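Local coordinates for protein putative xanthine dehydrogenase YAGS fad-binding subunit (Escherichia coli, PDB 5G5G) that probably forms the molybdenum-binding subunit of a periplasmic aldehyde oxidase, oxidising aldehydes at a centre that carries pterin cytosine dinucleotide, at residues V54-A59 / P103-Y108; V461-T466 / P501-S506. One frame throughout, in Å; residues are numbered along the deposited sequence.

Interaction 1: residues V54-A59 / P103-Y108; sequences VGSAIA and PTIEHY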
ATOM      1  N   VAL C  54      10.781 -12.590  15.876  1.00 15.27           N
ATOM      2  CA  VAL C  54      12.190 -12.350  15.546  1.00 15.29           C
ATOM      3  C   VAL C  54      12.451 -12.981  14.187  1.00 15.20           C
ATOM      4  O   VAL C  54      12.232 -14.186  13.987  1.00 14.81           O
ATOM      5  CB  VAL C  54      13.135 -12.952  16.581  1.00 16.66           C
ATOM      6  CG1 VAL C  54      14.599 -12.696  16.243  1.00 17.35           C
ATOM      7  CG2 VAL C  54      12.781 -12.406  17.970  1.00 17.29           C
ATOM      8  N   GLY C  55      12.940 -12.169  13.264  1.00 14.91           N
ATOM      9  CA  GLY C  55      13.217 -12.617  11.888  1.00 15.29           C
ATOM     10  C   GLY C  55      14.695 -12.756  11.603  1.00 15.91           C
ATOM     11  O   GLY C  55      15.527 -12.156  12.289  1.00 16.24           O
ATOM     12  N   SER C  56      15.029 -13.623  10.652  1.00 15.85           N
ATOM     13  CA  SER C  56      16.421 -13.857  10.299  1.00 17.23           C
ATOM     14  C   SER C  56      17.127 -12.568   9.891  1.00 17.53           C
ATOM     15  O   SER C  56      16.626 -11.773   9.063  1.00 17.47           O
ATOM     16  CB  SER C  56      16.534 -14.819   9.128  1.00 17.94           C
ATOM     17  OG  SER C  56      17.919 -14.974   8.820  1.00 19.08           O
ATOM     18  N   ALA C  57      18.324 -12.403  10.420  1.00 17.33           N
ATOM     19  CA  ALA C  57      19.186 -11.266  10.070  1.00 17.84           C
ATOM     20  C   ALA C  57      19.983 -11.509   8.772  1.00 18.68           C
ATOM     21  O   ALA C  57      20.605 -10.569   8.259  1.00 19.83           O
ATOM     22  CB  ALA C  57      20.122 -10.919  11.217  1.00 18.00           C
ATOM     23  N   ILE C  58      19.979 -12.734   8.266  1.00 18.18           N
ATOM     24  CA  ILE C  58      20.654 -13.039   7.042  1.00 19.67           C
ATOM     25  C   ILE C  58      19.709 -13.634   6.023  1.00 19.57           C
ATOM     26  O   ILE C  58      18.653 -14.235   6.361  1.00 19.45           O
ATOM     27  CB  ILE C  58      21.840 -13.999   7.223  1.00 20.61           C
ATOM     28  CG1 ILE C  58      21.395 -15.398   7.591  1.00 21.10           C
ATOM     29  CG2 ILE C  58      22.813 -13.470   8.257  1.00 21.34           C
ATOM     30  CD1 ILE C  58      22.505 -16.397   7.608  1.00 22.27           C
ATOM     31  N   ALA C  59      20.117 -13.525   4.753  1.00 19.84           N
ATOM     32  CA  ALA C  59      19.329 -14.112   3.671  1.00 19.54           C
ATOM     33  C   ALA C  59      19.362 -15.614   3.697  1.00 19.52           C
ATOM     34  O   ALA C  59      18.341 -16.264   3.426  1.00 18.77           O
ATOM     35  CB  ALA C  59      19.841 -13.645   2.313  1.00 19.43           C
ATOM     36  N   PRO C 103      17.124 -25.225  11.918  1.00 27.63           N
ATOM     37  CA  PRO C 103      18.433 -24.630  11.827  1.00 28.11           C
ATOM     38  C   PRO C 103      18.762 -23.991  10.468  1.00 26.88           C
ATOM     39  O   PRO C 103      19.646 -23.168  10.407  1.00 29.01           O
ATOM     40  CB  PRO C 103      19.369 -25.808  12.182  1.00 29.69           C
ATOM     41  CG  PRO C 103      18.604 -27.015  11.746  1.00 30.26           C
ATOM     42  CD  PRO C 103      17.154 -26.700  11.915  1.00 29.61           C
ATOM     43  N   THR C 104      17.993 -24.244   9.437  1.00 25.81           N
ATOM     44  CA  THR C 104      18.275 -23.664   8.115  1.00 26.23           C
ATOM     45  C   THR C 104      17.568 -22.341   7.933  1.00 23.33           C
ATOM     46  O   THR C 104      16.398 -22.205   8.321  1.00 23.72           O
ATOM     47  CB  THR C 104      17.862 -24.639   7.001  1.00 26.59           C
ATOM     48  OG1 THR C 104      18.628 -25.832   7.159  1.00 29.98           O
ATOM     49  CG2 THR C 104      18.199 -24.087   5.646  1.00 27.84           C
ATOM     50  N   ILE C 105      18.293 -21.340   7.424  1.00 22.02           N
ATOM     51  CA  ILE C 105      17.674 -20.069   7.026  1.00 20.49           C
ATOM     52  C   ILE C 105      17.508 -20.081   5.488  1.00 19.92           C
ATOM     53  O   ILE C 105      18.507 -20.216   4.764  1.00 19.98           O
ATOM     54  CB  ILE C 105      18.536 -18.878   7.421  1.00 20.45           C
ATOM     55  CG1 ILE C 105      18.792 -18.856   8.967  1.00 21.15           C
ATOM     56  CG2 ILE C 105      17.927 -17.587   6.939  1.00 19.76           C
ATOM     57  CD1 ILE C 105      17.548 -18.648   9.802  1.00 20.92           C
ATOM     58  N   GLU C 106      16.261 -19.957   5.057  1.00 18.81           N
ATOM     59  CA  GLU C 106      15.872 -19.930   3.633  1.00 19.32           C
ATOM     60  C   GLU C 106      15.732 -18.541   3.031  1.00 18.00           C
ATOM     61  O   GLU C 106      15.933 -18.392   1.813  1.00 18.31           O
ATOM     62  CB  GLU C 106      14.576 -20.672   3.427  1.00 20.57           C
ATOM     63  CG  GLU C 106      14.621 -22.120   3.922  1.00 23.05           C
ATOM     64  CD  GLU C 106      13.240 -22.702   3.904  1.00 25.25           C
ATOM     65  OE1 GLU C 106      12.817 -23.059   2.836  1.00 28.91           O
ATOM     66  OE2 GLU C 106      12.543 -22.761   4.928  1.00 25.80           O
ATOM     67  N   HIS C 107      15.445 -17.538   3.836  1.00 16.32           N
ATOM     68  CA  HIS C 107      15.351 -16.160   3.329  1.00 15.91           C
ATOM     69  C   HIS C 107      15.489 -15.147   4.431  1.00 15.58           C
ATOM     70  O   HIS C 107      15.254 -15.455   5.606  1.00 15.28           O
ATOM     71  CB  HIS C 107      14.033 -15.959   2.488  1.00 15.04           C
ATOM     72  CG  HIS C 107      12.764 -16.090   3.296  1.00 14.52           C
ATOM     73  ND1 HIS C 107      12.240 -15.040   4.001  1.00 14.00           N
ATOM     74  CD2 HIS C 107      11.972 -17.149   3.569  1.00 14.44           C
ATOM     75  CE1 HIS C 107      11.116 -15.421   4.583  1.00 13.84           C
ATOM     76  NE2 HIS C 107      10.955 -16.711   4.371  1.00 13.96           N
ATOM     77  N   TYR C 108      15.792 -13.908   4.039  1.00 15.75           N
ATOM     78  CA  TYR C 108      15.883 -12.806   4.968  1.00 15.25           C
ATOM     79  C   TYR C 108      14.523 -12.603   5.663  1.00 14.95           C
ATOM     80  O   TYR C 108      13.435 -12.746   5.044  1.00 13.31           O
ATOM     81  CB  TYR C 108      16.294 -11.556   4.216  1.00 16.13           C
ATOM     82  CG  TYR C 108      16.554 -10.379   5.082  1.00 16.73           C
ATOM     83  CD1 TYR C 108      17.674 -10.310   5.921  1.00 18.03           C
ATOM     84  CD2 TYR C 108      15.672  -9.347   5.100  1.00 17.18           C
ATOM     85  CE1 TYR C 108      17.866  -9.202   6.723  1.00 20.05           C
ATOM     86  CE2 TYR C 108      15.865  -8.241   5.868  1.00 18.66           C
ATOM     87  CZ  TYR C 108      16.954  -8.196   6.701  1.00 20.30           C
ATOM     88  OH  TYR C 108      17.092  -7.062   7.496  1.00 32.69           O
TER
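Ala59 and Tyr108 bring the two backbones closest, their CA atoms 3.9 Å apart. No conventional hydrogen bond crosses between 54-59 and 103-108, and main-chain carbonyls do much of the touching. Tyr108 CA lies 3.4 Å from Ile58 O, a CA-H...O contact with an angle of 149° at the hydrogen. Ala59 O abuts His107 CA at 3.0 Å, while the nearby His107 N is too poorly angled to bond to it.

Both segments lie in the a/b hammerhead domain, where each leaves a different sheet. Segment 54-59 continues from strand 49-55, and Ser56 still makes backbone bonds to His109 and Gln110; strand 104-105 edges a three-stranded antiparallel sheet with 61-67 and 131-136.

A chi1 of 179° swings the Ser56 hydroxyl away from its own N and onto Ile58 O, 2.7 Å from OG and met in the carbonyl plane on a lone pair. This closed polar pair presents its flank to a methyl group: Ile105 CG2 sits 3.2 Å from Ser56 OG. The same methyl meets Ile58 CG1 at 4.2 Å, the two isoleucine side chains crossing at about a right angle. Tyr108 extends past the 56-59 turn, its CE1 3.4 Å from Ala57 O, which lies at the ring edge and in its plane. Its hydroxyl reaches on to an acidic side chain of another protein's chain, placing this corner at a subunit interface. Behind it, His107 ND1 donates to Tyr108 O at 2.8 Å from above the carbonyl plane, tying down the imidazole.

Interaction 2: residues V461-T466 / P501-S506; sequences VETDMT and PVSAGS. With MCN (pterin cytosine dinucleotide), chain Y.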
ATOM      1  N   VAL C 461     -27.840 -16.093   5.804  1.00 16.94           N
ATOM      2  CA  VAL C 461     -26.903 -16.791   4.934  1.00 16.06           C
ATOM      3  C   VAL C 461     -25.627 -17.057   5.739  1.00 15.82           C
ATOM      4  O   VAL C 461     -25.122 -16.136   6.355  1.00 14.93           O
ATOM      5  CB  VAL C 461     -26.531 -15.963   3.714  1.00 15.52           C
ATOM      6  CG1 VAL C 461     -25.432 -16.625   2.902  1.00 15.37           C
ATOM      7  CG2 VAL C 461     -27.773 -15.705   2.855  1.00 16.18           C
ATOM      8  N   GLU C 462     -25.169 -18.313   5.746  1.00 16.19           N
ATOM      9  CA  GLU C 462     -23.872 -18.667   6.340  1.00 16.74           C
ATOM     10  C   GLU C 462     -22.996 -19.353   5.302  1.00 15.99           C
ATOM     11  O   GLU C 462     -23.405 -20.347   4.707  1.00 15.98           O
ATOM     12  CB  GLU C 462     -24.047 -19.618   7.501  1.00 18.16           C
ATOM     13  CG  GLU C 462     -24.877 -19.016   8.650  1.00 20.44           C
ATOM     14  CD  GLU C 462     -25.459 -20.026   9.619  1.00 23.74           C
ATOM     15  OE1 GLU C 462     -25.821 -21.160   9.214  1.00 25.29           O
ATOM     16  OE2 GLU C 462     -25.621 -19.650  10.782  1.00 26.11           O
ATOM     17  N   THR C 463     -21.781 -18.870   5.153  1.00 15.36           N
ATOM     18  CA  THR C 463     -20.778 -19.549   4.330  1.00 15.22           C
ATOM     19  C   THR C 463     -19.373 -19.107   4.776  1.00 15.00           C
ATOM     20  O   THR C 463     -19.207 -18.000   5.269  1.00 14.49           O
ATOM     21  CB  THR C 463     -21.044 -19.275   2.836  1.00 15.68           C
ATOM     22  OG1 THR C 463     -20.045 -19.913   2.042  1.00 15.86           O
ATOM     23  CG2 THR C 463     -21.105 -17.748   2.536  1.00 15.25           C
ATOM     24  N   ASP C 464     -18.365 -19.936   4.589  1.00 14.75           N
ATOM     25  CA  ASP C 464     -17.020 -19.530   5.005  1.00 14.73           C
ATOM     26  C   ASP C 464     -16.311 -18.576   4.003  1.00 14.30           C
ATOM     27  O   ASP C 464     -15.131 -18.208   4.179  1.00 13.12           O
ATOM     28  CB  ASP C 464     -16.136 -20.744   5.308  1.00 15.41           C
ATOM     29  CG  ASP C 464     -15.498 -21.383   4.072  1.00 16.01           C
ATOM     30  OD1 ASP C 464     -15.819 -20.989   2.906  1.00 15.34           O
ATOM     31  OD2 ASP C 464     -14.682 -22.334   4.250  1.00 15.63           O
ATOM     32  N   MET C 465     -17.018 -18.195   2.956  1.00 13.27           N
ATOM     33  CA  MET C 465     -16.512 -17.156   2.055  1.00 12.81           C
ATOM     34  C   MET C 465     -16.065 -15.912   2.791  1.00 12.14           C
ATOM     35  O   MET C 465     -16.638 -15.569   3.822  1.00 12.68           O
ATOM     36  CB  MET C 465     -17.602 -16.785   1.052  1.00 12.92           C
ATOM     37  CG  MET C 465     -17.176 -15.773   0.034  1.00 12.57           C
ATOM     38  SD  MET C 465     -15.786 -16.338  -0.981  1.00 12.03           S
ATOM     39  CE  MET C 465     -15.518 -14.862  -1.882  1.00 12.44           C
ATOM     40  N   THR C 466     -15.027 -15.276   2.284  1.00 11.21           N
ATOM     41  CA  THR C 466     -14.488 -14.035   2.865  1.00 11.00           C
ATOM     42  C   THR C 466     -14.873 -12.803   2.066  1.00 11.09           C
ATOM     43  O   THR C 466     -15.182 -12.863   0.822  1.00 10.65           O
ATOM     44  CB  THR C 466     -12.949 -14.127   2.977  1.00 11.02           C
ATOM     45  OG1 THR C 466     -12.403 -14.503   1.688  1.00 11.27           O
ATOM     46  CG2 THR C 466     -12.578 -15.129   4.008  1.00 11.68           C
ATOM     47  N   PRO C 501     -20.433 -23.559   5.923  1.00 16.60           N
ATOM     48  CA  PRO C 501     -20.065 -24.417   4.805  1.00 16.56           C
ATOM     49  C   PRO C 501     -18.903 -23.927   3.982  1.00 15.77           C
ATOM     50  O   PRO C 501     -18.645 -22.711   3.914  1.00 15.86           O
ATOM     51  CB  PRO C 501     -21.352 -24.424   3.944  1.00 16.86           C
ATOM     52  CG  PRO C 501     -22.435 -24.327   4.951  1.00 17.62           C
ATOM     53  CD  PRO C 501     -21.889 -23.351   5.985  1.00 17.17           C
ATOM     54  N   VAL C 502     -18.196 -24.865   3.375  1.00 15.77           N
ATOM     55  CA  VAL C 502     -17.009 -24.554   2.584  1.00 15.36           C
ATOM     56  C   VAL C 502     -17.343 -23.870   1.247  1.00 15.28           C
ATOM     57  O   VAL C 502     -18.022 -24.452   0.355  1.00 15.91           O
ATOM     58  CB  VAL C 502     -16.170 -25.822   2.326  1.00 15.63           C
ATOM     59  CG1 VAL C 502     -14.952 -25.520   1.456  1.00 15.20           C
ATOM     60  CG2 VAL C 502     -15.719 -26.430   3.667  1.00 16.30           C
ATOM     61  N   SER C 503     -16.897 -22.630   1.117  1.00 14.60           N
ATOM     62  CA  SER C 503     -16.886 -21.916  -0.163  1.00 14.55           C
ATOM     63  C   SER C 503     -15.571 -22.081  -0.913  1.00 14.28           C
ATOM     64  O   SER C 503     -14.606 -22.641  -0.385  1.00 14.34           O
ATOM     65  CB  SER C 503     -17.109 -20.421   0.110  1.00 14.11           C
ATOM     66  OG  SER C 503     -15.916 -19.820   0.544  1.00 14.15           O
ATOM     67  N   ALA C 504     -15.504 -21.502  -2.101  1.00 13.87           N
ATOM     68  CA  ALA C 504     -14.238 -21.471  -2.842  1.00 13.86           C
ATOM     69  C   ALA C 504     -13.253 -20.406  -2.347  1.00 13.61           C
ATOM     70  O   ALA C 504     -12.114 -20.391  -2.797  1.00 14.11           O
ATOM     71  CB  ALA C 504     -14.467 -21.294  -4.330  1.00 13.76           C
ATOM     72  N   GLY C 505     -13.679 -19.560  -1.414  1.00 13.45           N
ATOM     73  CA  GLY C 505     -12.859 -18.461  -0.926  1.00 13.22           C
ATOM     74  C   GLY C 505     -12.621 -17.325  -1.896  1.00 12.89           C
ATOM     75  O   GLY C 505     -13.176 -17.295  -3.002  1.00 13.43           O
ATOM     76  N   SER C 506     -11.793 -16.384  -1.462  1.00 12.19           N
ATOM     77  CA  SER C 506     -11.443 -15.216  -2.273  1.00 11.92           C
ATOM     78  C   SER C 506     -10.098 -15.397  -2.956  1.00 11.52           C
ATOM     79  O   SER C 506      -9.066 -15.193  -2.364  1.00 11.86           O
ATOM     80  CB  SER C 506     -11.410 -13.991  -1.432  1.00 11.51           C
ATOM     81  OG  SER C 506     -12.662 -13.656  -0.885  1.00 12.16           O
TER
HETATM   82  N1  MCN Y 921     -18.290  -8.336  -8.656  1.00 10.61           N
HETATM   83  C2  MCN Y 921     -19.644  -7.943  -9.061  1.00 10.31           C
HETATM   84  N3  MCN Y 921     -19.930  -8.837 -10.266  1.00 10.44           N
HETATM   85  C4  MCN Y 921     -19.190  -9.683 -10.965  1.00 10.65           C
HETATM   86  C5  MCN Y 921     -17.890  -9.999 -10.277  1.00 10.58           C
HETATM   87  C6  MCN Y 921     -17.504  -9.291  -9.257  1.00 10.31           C
HETATM   88  O2  MCN Y 921     -20.351  -7.205  -8.609  1.00 10.67           O
HETATM   89  N4  MCN Y 921     -19.479 -10.306 -12.051  1.00 10.72           N
HETATM   90  C1' MCN Y 921     -17.768  -7.447  -7.631  1.00 10.98           C
HETATM   91  C2D MCN Y 921     -18.376  -7.767  -6.215  1.00 11.03           C
HETATM   92  O2' MCN Y 921     -18.349  -6.594  -5.405  1.00 11.43           O
HETATM   93  C3' MCN Y 921     -17.406  -8.746  -5.784  1.00 11.03           C
HETATM   94  C4D MCN Y 921     -15.928  -8.328  -6.217  1.00 10.70           C
HETATM   95  O4D MCN Y 921     -16.355  -7.644  -7.492  1.00 10.68           O
HETATM   96  O3' MCN Y 921     -17.305  -9.049  -4.346  1.00 10.71           O
HETATM   97  C5' MCN Y 921     -14.901  -9.236  -6.561  1.00 10.12           C
HETATM   98  O5' MCN Y 921     -15.374 -10.474  -7.038  1.00  9.80           O
HETATM   99  PA  MCN Y 921     -14.392 -11.391  -7.811  1.00  9.99           P
HETATM  100  O1A MCN Y 921     -15.057 -12.763  -7.904  1.00 10.68           O
HETATM  101  O2A MCN Y 921     -13.887 -10.698  -9.028  1.00 11.05           O
HETATM  102  O3A MCN Y 921     -13.073 -11.532  -6.773  1.00 10.74           O
HETATM  103  PB  MCN Y 921     -13.011 -12.552  -5.567  1.00 10.73           P
HETATM  104  O1B MCN Y 921     -12.482 -13.844  -6.020  1.00 10.42           O
HETATM  105  O2B MCN Y 921     -14.296 -12.510  -4.807  1.00 11.19           O
HETATM  106  O3B MCN Y 921     -11.987 -11.763  -4.672  1.00 10.06           O
HETATM  107  C10 MCN Y 921     -10.526 -11.937  -4.913  1.00  9.75           C
HETATM  108  C9' MCN Y 921      -9.904 -10.817  -5.669  1.00  9.77           C
HETATM  109  C8' MCN Y 921      -8.365 -11.253  -5.958  1.00  9.95           C
HETATM  110  S8' MCN Y 921      -7.997 -12.802  -6.478  1.00  9.98           S
HETATM  111  C7' MCN Y 921      -7.508 -10.436  -5.586  1.00  9.79           C
HETATM  112  S7' MCN Y 921      -5.761 -10.817  -5.633  1.00  9.88           S
HETATM  113  C6' MCN Y 921      -7.824  -8.938  -5.287  1.00  9.78           C
HETATM  114  C7  MCN Y 921      -9.357  -8.739  -5.710  1.00  9.15           C
HETATM  115  O9' MCN Y 921     -10.189  -9.643  -5.105  1.00  9.76           O
HETATM  116  N5' MCN Y 921      -7.755  -8.878  -3.734  1.00  9.12           N
HETATM  117  C4A MCN Y 921      -8.374  -7.702  -3.043  1.00  9.51           C
HETATM  118  N8' MCN Y 921      -9.768  -7.412  -5.205  1.00  9.39           N
HETATM  119  C4B MCN Y 921      -9.483  -7.047  -3.937  1.00  9.53           C
HETATM  120  N1' MCN Y 921     -10.028  -5.859  -3.451  1.00  9.54           N
HETATM  121  C2' MCN Y 921      -9.994  -5.515  -2.095  1.00 10.12           C
HETATM  122  N2' MCN Y 921     -10.463  -4.449  -1.653  1.00  9.93           N
HETATM  123  N3' MCN Y 921      -9.001  -6.129  -1.382  1.00  9.78           N
HETATM  124  C4' MCN Y 921      -8.301  -7.298  -1.630  1.00 10.23           C
HETATM  125  O4' MCN Y 921      -7.445  -7.959  -1.011  1.00  9.07           O
HETATM  126  O   HOH W   1     -13.008 -21.676   2.049  1.00 16.99           O
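Asp464 and Ser503 are turned to meet by matching first torsions: in each, the polar branch stands between the backbone N and the carbonyl carbon, chi1 82° for Asp464 and 79° for Ser503. The carboxylate thereby reaches the 501-506 loop and the serine hydroxyl reaches back. Two donors of one residue grip Asp464 OD1. Ser503 N comes to 2.7 Å from OD1, well above the carboxylate plane, whereas Ser503 OG lies 2.6 Å from OD1, nearly along its C-O bond. While donating to the carboxylate, Ser503 OG also accepts from Gly505 N at 3.0 Å, an ST turn. One water donates to both Asp464 OD2 and Ser503 O, bridging the other carboxylate oxygen to the loop. The two bonds to OD1, with the water on OD2, probably fix the rotation of this buried carboxylate and help stabilise its negative charge.

A backbone bond from Asp464 N to Pro501 O, 2.9 Å long and 162° at the hydrogen, ties the middle of 461-466 to the start of 501-506; the touching parts run in nearly the same direction.

Farther along, the bent Met465 chain lays SD 3.4 Å from Gly505 O and carries CE over toward the Ser506 hydroxyl. Thr466 OG1 and Ser506 OG approach to 2.7 Å, and the threonine oxygen also bonds to Gln211 O. Ser506 O in turn receives Gln211 NE2, so the pair contacts both backbone and side chain of a residue lining the molybdenum pocket.

Met465 CE is 3.9 Å from O2B of the pterin cytosine dinucleotide, and the Ser506 side chain is about 6 Å from the molybdenum group, so the strand end and the loop contribute Met465 and Ser506 to the pocket of the molybdopterin cofactor-binding domain.

Interaction 1 closes along the chain before interaction 2 opens, and the two share no sheet. Their centres are 35 Å apart and their nearest atoms about 21 Å apart. Interaction 1 lies in the a/b hammerhead domain, peripheral in the chain and beside another protein of the assembly. Interaction 2 belongs to the second stretch of molybdopterin cofactor-binding sequence, nearer the chain centre, where the loop after strand 491-494 runs toward helix 511-534; Gly507 and Gly508, directly beyond 501-506, line the molybdenum pocket. Their neighbours set them apart: 54-59 with 103-108 shapes a corner at a subunit boundary, whereas 461-466 with 501-506 lies at the cofactor itself.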